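Local coordinates for protein peptidase M42 (Thaumarchaeota archaeon SCGC AB-539-E09, PDB 5DS0) that probably acts as a metal-dependent aminopeptidase of the M42 family, carrying two cobalt ions in each subunit of a twelve-chain TET-type assembly, at residues Gly55-Arg58 against Pro59-Leu62; Ala191-Arg194 against Met195-Gly199; Asp335-Asn338 against Ala339-Val343. One frame throughout, in Å; residues are numbered along the deposited sequence.

All three are local contacts in the mixed-sheet part of the chain, but they differ in depth. Contact 1 is a surface turn leading into strand 60-66, where stacked arginines gather among aspartates. Contacts 2 and 3 each join residues about one turn apart on a long helix: 191-199 is the partly buried end of helix 179-197, and 335-343 a largely buried run of helix 333-349. The two helices pack together, with A191 on V343 and R194 on I340, and R194 is joined to E337 by a salt bridge. Contact 1 touches neither of them. Backbone i to i+4 bonding underlies contacts 2 and 3, whereas no hydrogen bond links the two segments of contact 1.

Contact 1 (Gly55-Arg58 against Pro59-Leu62)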
loop_
_atom_site.group_PDB
_atom_site.type_symbol
_atom_site.label_atom_id
_atom_site.label_comp_id
_atom_site.label_asym_id
_atom_site.label_seq_id
_atom_site.Cartn_x
_atom_site.Cartn_y
_atom_site.Cartn_z
ATOM N N GLY C 55 -28.504 -43.584 41.909
ATOM C CA GLY C 55 -28.789 -43.081 43.245
ATOM C C GLY C 55 -30.236 -42.631 43.166
ATOM O O GLY C 55 -31.071 -43.343 42.604
ATOM N N ASN C 56 -30.543 -41.452 43.676
ATOM C CA ASN C 56 -31.918 -40.967 43.617
ATOM C C ASN C 56 -32.286 -40.612 42.183
ATOM O O ASN C 56 -31.505 -39.984 41.493
ATOM C CB ASN C 56 -32.093 -39.757 44.523
ATOM C CG ASN C 56 -31.601 -40.015 45.936
ATOM O OD1 ASN C 56 -30.912 -41.001 46.200
ATOM N ND2 ASN C 56 -31.929 -39.122 46.839
ATOM N N ASP C 57 -33.461 -41.041 41.723
ATOM C CA ASP C 57 -33.922 -40.730 40.352
ATOM C C ASP C 57 -33.603 -39.307 39.930
ATOM O O ASP C 57 -33.219 -39.087 38.789
ATOM C CB ASP C 57 -35.422 -40.929 40.203
ATOM C CG ASP C 57 -35.916 -40.827 38.739
ATOM O OD1 ASP C 57 -35.115 -40.939 37.782
ATOM O OD2 ASP C 57 -37.135 -40.634 38.556
ATOM N N ARG C 58 -33.814 -38.366 40.848
ATOM C CA ARG C 58 -33.596 -36.949 40.610
ATOM C C ARG C 58 -32.860 -36.383 41.831
ATOM O O ARG C 58 -33.126 -36.832 42.944
ATOM C CB ARG C 58 -34.954 -36.269 40.337
ATOM C CG ARG C 58 -35.505 -36.670 38.962
ATOM C CD ARG C 58 -36.113 -35.574 38.094
ATOM N NE ARG C 58 -35.350 -35.367 36.854
ATOM C CZ ARG C 58 -35.589 -35.883 35.643
ATOM N NH1 ARG C 58 -34.793 -35.572 34.623
ATOM N NH2 ARG C 58 -36.604 -36.692 35.416
ATOM N N PRO C 59 -31.935 -35.432 41.658
ATOM C CA PRO C 59 -31.618 -34.778 40.382
ATOM C C PRO C 59 -30.667 -35.577 39.516
ATOM O O PRO C 59 -29.878 -36.370 40.029
ATOM C CB PRO C 59 -30.926 -33.489 40.820
ATOM C CG PRO C 59 -30.266 -33.853 42.108
ATOM C CD PRO C 59 -31.105 -34.918 42.761
ATOM N N ARG C 60 -30.754 -35.372 38.210
ATOM C CA ARG C 60 -29.824 -35.982 37.274
ATOM C C ARG C 60 -28.655 -35.034 37.014
ATOM O O ARG C 60 -28.851 -33.914 36.530
ATOM C CB ARG C 60 -30.523 -36.306 35.960
ATOM C CG ARG C 60 -31.645 -37.306 36.096
ATOM C CD ARG C 60 -32.201 -37.688 34.736
ATOM N NE ARG C 60 -33.333 -38.607 34.857
ATOM C CZ ARG C 60 -33.982 -39.153 33.832
ATOM N NH1 ARG C 60 -33.624 -38.896 32.578
ATOM N NH2 ARG C 60 -34.997 -39.975 34.058
ATOM N N ILE C 61 -27.452 -35.491 37.359
ATOM C CA ILE C 61 -26.218 -34.750 37.106
ATOM C C ILE C 61 -25.591 -35.264 35.817
ATOM O O ILE C 61 -25.284 -36.444 35.704
ATOM C CB ILE C 61 -25.136 -34.956 38.196
ATOM C CG1 ILE C 61 -25.712 -34.972 39.609
ATOM C CG2 ILE C 61 -24.080 -33.882 38.089
ATOM C CD1 ILE C 61 -26.458 -33.731 39.999
ATOM N N LEU C 62 -25.376 -34.377 34.859
ATOM C CA LEU C 62 -24.680 -34.744 33.637
ATOM C C LEU C 62 -23.254 -34.216 33.687
ATOM O O LEU C 62 -23.056 -33.003 33.797
ATOM C CB LEU C 62 -25.409 -34.182 32.417
ATOM C CG LEU C 62 -24.724 -34.359 31.061
ATOM C CD1 LEU C 62 -24.314 -35.796 30.813
ATOM C CD2 LEU C 62 -25.635 -33.889 29.944
#
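R58 and R60, whose side chains meet across this turn, share one carboxylate oxygen: OD2 of D231 forms a salt bridge with NE of R58 and accepts a hydrogen bond from the backbone N of R60. The turn belongs to the loop that carries the chain from strand 49-53 to strand 60-66, over the start of strand 205-211, which pairs with both in the mixed sheet of this M42 peptidase. Its bend includes a cis peptide bond before P59, which brings the CA atoms of R58 and P59 to 2.9 Å. The ring of P59 is buried and packs against L352 and V355 of helix 352-356.

The two guanidinium groups form an offset stack, their centres 4.1 Å apart and their planes within 12° of each other. R60 runs out straight from CG to NE, while R58 is bent at chi2 (-137°) and again at chi3, which folds its guanidinium back over its neighbour. NE of R60 therefore lies over one face of the R58 group, near its rim, 3.4 Å from R58 NH1. Two positive charges so close are probably tolerated because acidic groups lie close by: D231 pairs with R58, D229 adds a weak, long ion pair, and D57 lies beside R60. That last pairing is also long, with OD1 of D57 3.8 Å from NH2 of R60, and the carboxylate is turned 48° from the guanidinium plane. The stronger polar partner of R60 is the carbonyl of V228, which receives a hydrogen bond from NH1. Nearer the backbone, the aliphatic part of R60 also takes part: its CG rests 3.6 Å from the carbonyl O of D57, and its CD lies 3.3 Å from NH1 of R58.

Contact 2 (Ala191-Arg194 against Met195-Gly199)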
loop_
_atom_site.group_PDB
_atom_site.type_symbol
_atom_site.label_atom_id
_atom_site.label_comp_id
_atom_site.label_asym_id
_atom_site.label_seq_id
_atom_site.Cartn_x
_atom_site.Cartn_y
_atom_site.Cartn_z
ATOM N N ALA C 191 -13.822 -40.334 38.349
ATOM C CA ALA C 191 -14.706 -39.916 39.420
ATOM C C ALA C 191 -15.715 -41.018 39.708
ATOM O O ALA C 191 -15.885 -41.423 40.847
ATOM C CB ALA C 191 -15.420 -38.631 39.052
ATOM N N ILE C 192 -16.379 -41.502 38.672
ATOM C CA ILE C 192 -17.360 -42.557 38.835
ATOM C C ILE C 192 -16.710 -43.815 39.394
ATOM O O ILE C 192 -17.272 -44.462 40.277
ATOM C CB ILE C 192 -18.085 -42.852 37.507
ATOM C CG1 ILE C 192 -19.051 -41.709 37.194
ATOM C CG2 ILE C 192 -18.865 -44.151 37.581
ATOM C CD1 ILE C 192 -19.487 -41.650 35.748
ATOM N N ARG C 193 -15.529 -44.160 38.897
ATOM C CA ARG C 193 -14.844 -45.354 39.379
ATOM C C ARG C 193 -14.585 -45.256 40.856
ATOM O O ARG C 193 -14.902 -46.173 41.604
ATOM C CB ARG C 193 -13.518 -45.567 38.659
ATOM C CG ARG C 193 -12.767 -46.796 39.157
ATOM C CD ARG C 193 -11.448 -47.008 38.443
ATOM N NE ARG C 193 -10.439 -46.005 38.773
ATOM C CZ ARG C 193 -9.721 -45.948 39.894
ATOM N NH1 ARG C 193 -9.880 -46.841 40.858
ATOM N NH2 ARG C 193 -8.850 -44.950 40.043
ATOM N N ARG C 194 -14.015 -44.138 41.274
ATOM C CA ARG C 194 -13.655 -43.943 42.670
ATOM C C ARG C 194 -14.835 -43.928 43.616
ATOM O O ARG C 194 -14.736 -44.388 44.749
ATOM C CB ARG C 194 -12.840 -42.666 42.848
ATOM C CG ARG C 194 -11.347 -43.022 42.719
ATOM C CD ARG C 194 -10.391 -41.993 42.005
ATOM N NE ARG C 194 -10.130 -40.858 42.878
ATOM C CZ ARG C 194 -9.132 -39.972 42.781
ATOM N NH1 ARG C 194 -9.125 -39.029 43.687
ATOM N NH2 ARG C 194 -8.160 -39.975 41.840
HETATM N N MSE C 195 -15.954 -43.399 43.147
HETATM C CA MSE C 195 -17.162 -43.352 43.960
HETATM C C MSE C 195 -17.671 -44.738 44.241
HETATM O O MSE C 195 -18.118 -45.018 45.357
HETATM C CB MSE C 195 -18.202 -42.484 43.261
HETATM C CG MSE C 195 -17.749 -41.043 43.414
HETATM SE SE MSE C 195 -19.152 -39.768 42.911
HETATM C CE MSE C 195 -19.609 -39.133 44.729
ATOM N N LYS C 196 -17.617 -45.615 43.244
ATOM C CA LYS C 196 -17.992 -46.994 43.457
ATOM C C LYS C 196 -16.967 -47.710 44.333
ATOM O O LYS C 196 -17.342 -48.302 45.338
ATOM C CB LYS C 196 -18.188 -47.728 42.143
ATOM C CG LYS C 196 -18.636 -49.162 42.365
ATOM C CD LYS C 196 -19.616 -49.637 41.310
ATOM C CE LYS C 196 -20.250 -50.963 41.708
ATOM N NZ LYS C 196 -21.155 -51.445 40.633
ATOM N N ASP C 197 -15.685 -47.619 43.984
ATOM C CA ASP C 197 -14.614 -48.290 44.744
ATOM C C ASP C 197 -14.575 -47.964 46.232
ATOM O O ASP C 197 -14.323 -48.846 47.046
ATOM C CB ASP C 197 -13.225 -47.985 44.157
ATOM C CG ASP C 197 -12.764 -49.030 43.155
ATOM O OD1 ASP C 197 -13.239 -50.191 43.212
ATOM O OD2 ASP C 197 -11.917 -48.708 42.303
ATOM N N GLN C 198 -14.826 -46.713 46.591
ATOM C CA GLN C 198 -14.800 -46.302 47.992
ATOM C C GLN C 198 -16.192 -46.155 48.605
ATOM O O GLN C 198 -16.350 -45.541 49.661
ATOM C CB GLN C 198 -14.051 -44.984 48.112
ATOM C CG GLN C 198 -12.660 -45.012 47.501
ATOM C CD GLN C 198 -12.042 -43.626 47.424
ATOM O OE1 GLN C 198 -12.398 -42.725 48.188
ATOM N NE2 GLN C 198 -11.120 -43.447 46.483
ATOM N N GLY C 199 -17.205 -46.684 47.922
ATOM C CA GLY C 199 -18.598 -46.601 48.370
ATOM C C GLY C 199 -19.078 -45.214 48.777
ATOM O O GLY C 199 -19.805 -45.075 49.754
#
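R193 and D197 are joined twice along the last turn of helix 179-197. The backbone N of D197 donates to the carbonyl O of R193 at 2.9 Å, almost straight at 175°, and NH1 of R193 gives a weaker, bent bond (132°) to OD2 of D197 at 3.1 Å as part of a salt bridge. The R193 chain leaves the helix extended and folds only at chi3 (70°), which turns the guanidinium toward the C-terminal end of the helix, where OD2 of D197 sits at the edge of the guanidinium, near the guanidinium plane. Its NH2 makes a further salt bridge with E190, so the group is held between an acid one turn before it and one a turn after. One residue on, R194 sends its charge away from the segment to E337, with NH1 2.8 Å from OE2. The amide of Q198 lies alongside R194, NE2 being 3.8 Å from CG of the arginine.

The helix ends here in a Schellman motif: N of G199 bonds to O of K196 at 3.1 Å and N of I200 to O of M195, with G199 adopting the positive phi that glycine accepts readily. The final i to i+4 bond, from N of Q198 to O of R194, is 3.0 Å long. Beyond these bonds, R193 touches Y33 of helix 24-34, Y37, and N2 and S6 of helix 2-15, and I192 packs on M34 of helix 24-34. Elsewhere on the helix, A191, R194 and M195, a selenomethionine, rest on V343, I340, I344 and I347, and so join helix 179-197 to helix 333-349.

Contact 3 (Asp335-Asn338 against Ala339-Val343); sequences DTEN and AIRLV
E337 and R341 make a local i to i+4 contact, a charged pair in a buried part of helix 333-349, which packs on helix 179-197 through I340 and V343 and touches strand 314-322 through A339. The backbone bond from R341 N to E337 O, 2.9 Å long and in the carbonyl plane, accompanies a salt bridge between the side chains. E337 leaves with CG anti to its N and bends at chi2 (55°), placing OE2 over one face of the R341 guanidinium, 3.6 Å from NE. No N-H of R341 points at this oxygen, which lies well out of the guanidinium plane, and the two planes stand nearly perpendicular, at 87°. N338 adds a looser contact, its OD1 lying 3.8 Å from CD of R341. Further back, D335 accepts backbone N-H groups of G257 and G259 with its two oxygens, tying the helix to the G257-G259 backbone.

With an alanine in place of E337, R194 of helix 179-197 would probably be left without its carboxylate mate and R341 would be likely to turn more freely. The carboxylate thus serves two arginines unequally: R194 is its strongest partner, whereas R341 is probably held to it by charge alone.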
loop_
_atom_site.group_PDB
_atom_site.type_symbol
_atom_site.label_atom_id
_atom_site.label_comp_id
_atom_site.label_asym_id
_atom_site.label_seq_id
_atom_site.Cartn_x
_atom_site.Cartn_y
_atom_site.Cartn_z
ATOM N N ASP C 335 -3.116 -31.093 38.606
ATOM C CA ASP C 335 -4.360 -30.387 38.278
ATOM C C ASP C 335 -5.488 -31.384 37.999
ATOM O O ASP C 335 -6.618 -31.214 38.460
ATOM C CB ASP C 335 -4.198 -29.519 37.026
ATOM C CG ASP C 335 -3.354 -28.255 37.249
ATOM O OD1 ASP C 335 -3.113 -27.865 38.420
ATOM O OD2 ASP C 335 -2.932 -27.644 36.215
ATOM N N THR C 336 -5.165 -32.421 37.228
ATOM C CA THR C 336 -6.107 -33.476 36.868
ATOM C C THR C 336 -6.653 -34.163 38.120
ATOM O O THR C 336 -7.859 -34.340 38.276
ATOM C CB THR C 336 -5.416 -34.526 35.974
ATOM O OG1 THR C 336 -4.865 -33.864 34.846
ATOM C CG2 THR C 336 -6.381 -35.592 35.495
ATOM N N GLU C 337 -5.751 -34.557 39.008
ATOM C CA GLU C 337 -6.147 -35.187 40.248
ATOM C C GLU C 337 -7.124 -34.301 41.019
ATOM O O GLU C 337 -8.138 -34.775 41.536
ATOM C CB GLU C 337 -4.900 -35.500 41.084
ATOM C CG GLU C 337 -5.177 -36.102 42.453
ATOM C CD GLU C 337 -6.027 -37.367 42.403
ATOM O OE1 GLU C 337 -6.060 -38.035 41.329
ATOM O OE2 GLU C 337 -6.637 -37.719 43.447
ATOM N N ASN C 338 -6.796 -33.021 41.121
ATOM C CA ASN C 338 -7.641 -32.080 41.836
ATOM C C ASN C 338 -8.990 -31.886 41.176
ATOM O O ASN C 338 -9.980 -31.633 41.861
ATOM C CB ASN C 338 -6.939 -30.732 41.997
ATOM C CG ASN C 338 -6.017 -30.695 43.193
ATOM O OD1 ASN C 338 -6.260 -31.358 44.202
ATOM N ND2 ASN C 338 -4.979 -29.888 43.108
ATOM N N ALA C 339 -9.035 -31.966 39.855
ATOM C CA ALA C 339 -10.314 -31.885 39.161
ATOM C C ALA C 339 -11.178 -33.073 39.523
ATOM O O ALA C 339 -12.378 -32.938 39.727
ATOM C CB ALA C 339 -10.102 -31.828 37.661
ATOM N N ILE C 340 -10.556 -34.244 39.627
ATOM C CA ILE C 340 -11.277 -35.442 40.039
ATOM C C ILE C 340 -11.803 -35.268 41.467
ATOM O O ILE C 340 -12.981 -35.508 41.732
ATOM C CB ILE C 340 -10.419 -36.712 39.950
ATOM C CG1 ILE C 340 -10.098 -37.036 38.499
ATOM C CG2 ILE C 340 -11.171 -37.871 40.584
ATOM C CD1 ILE C 340 -8.989 -38.053 38.360
ATOM N N ARG C 341 -10.936 -34.834 42.382
ATOM C CA ARG C 341 -11.355 -34.571 43.758
ATOM C C ARG C 341 -12.534 -33.604 43.790
ATOM O O ARG C 341 -13.526 -33.844 44.470
ATOM C CB ARG C 341 -10.215 -33.989 44.576
ATOM C CG ARG C 341 -9.159 -34.986 44.983
ATOM C CD ARG C 341 -8.096 -34.317 45.839
ATOM N NE ARG C 341 -6.783 -34.972 45.716
ATOM C CZ ARG C 341 -6.246 -35.830 46.602
ATOM N NH1 ARG C 341 -5.025 -36.331 46.383
ATOM N NH2 ARG C 341 -6.930 -36.241 47.676
ATOM N N LEU C 342 -12.421 -32.518 43.043
ATOM C CA LEU C 342 -13.438 -31.485 43.061
ATOM C C LEU C 342 -14.804 -31.997 42.594
ATOM O O LEU C 342 -15.814 -31.707 43.237
ATOM C CB LEU C 342 -13.011 -30.304 42.188
ATOM C CG LEU C 342 -14.022 -29.165 42.072
ATOM C CD1 LEU C 342 -14.340 -28.571 43.434
ATOM C CD2 LEU C 342 -13.503 -28.093 41.126
ATOM N N VAL C 343 -14.825 -32.740 41.488
ATOM C CA VAL C 343 -16.093 -33.224 40.922
ATOM C C VAL C 343 -16.783 -34.164 41.917
ATOM O O VAL C 343 -17.997 -34.096 42.083
ATOM C CB VAL C 343 -16.007 -33.897 39.496
ATOM C CG1 VAL C 343 -15.872 -32.858 38.389
ATOM C CG2 VAL C 343 -14.884 -34.902 39.373
#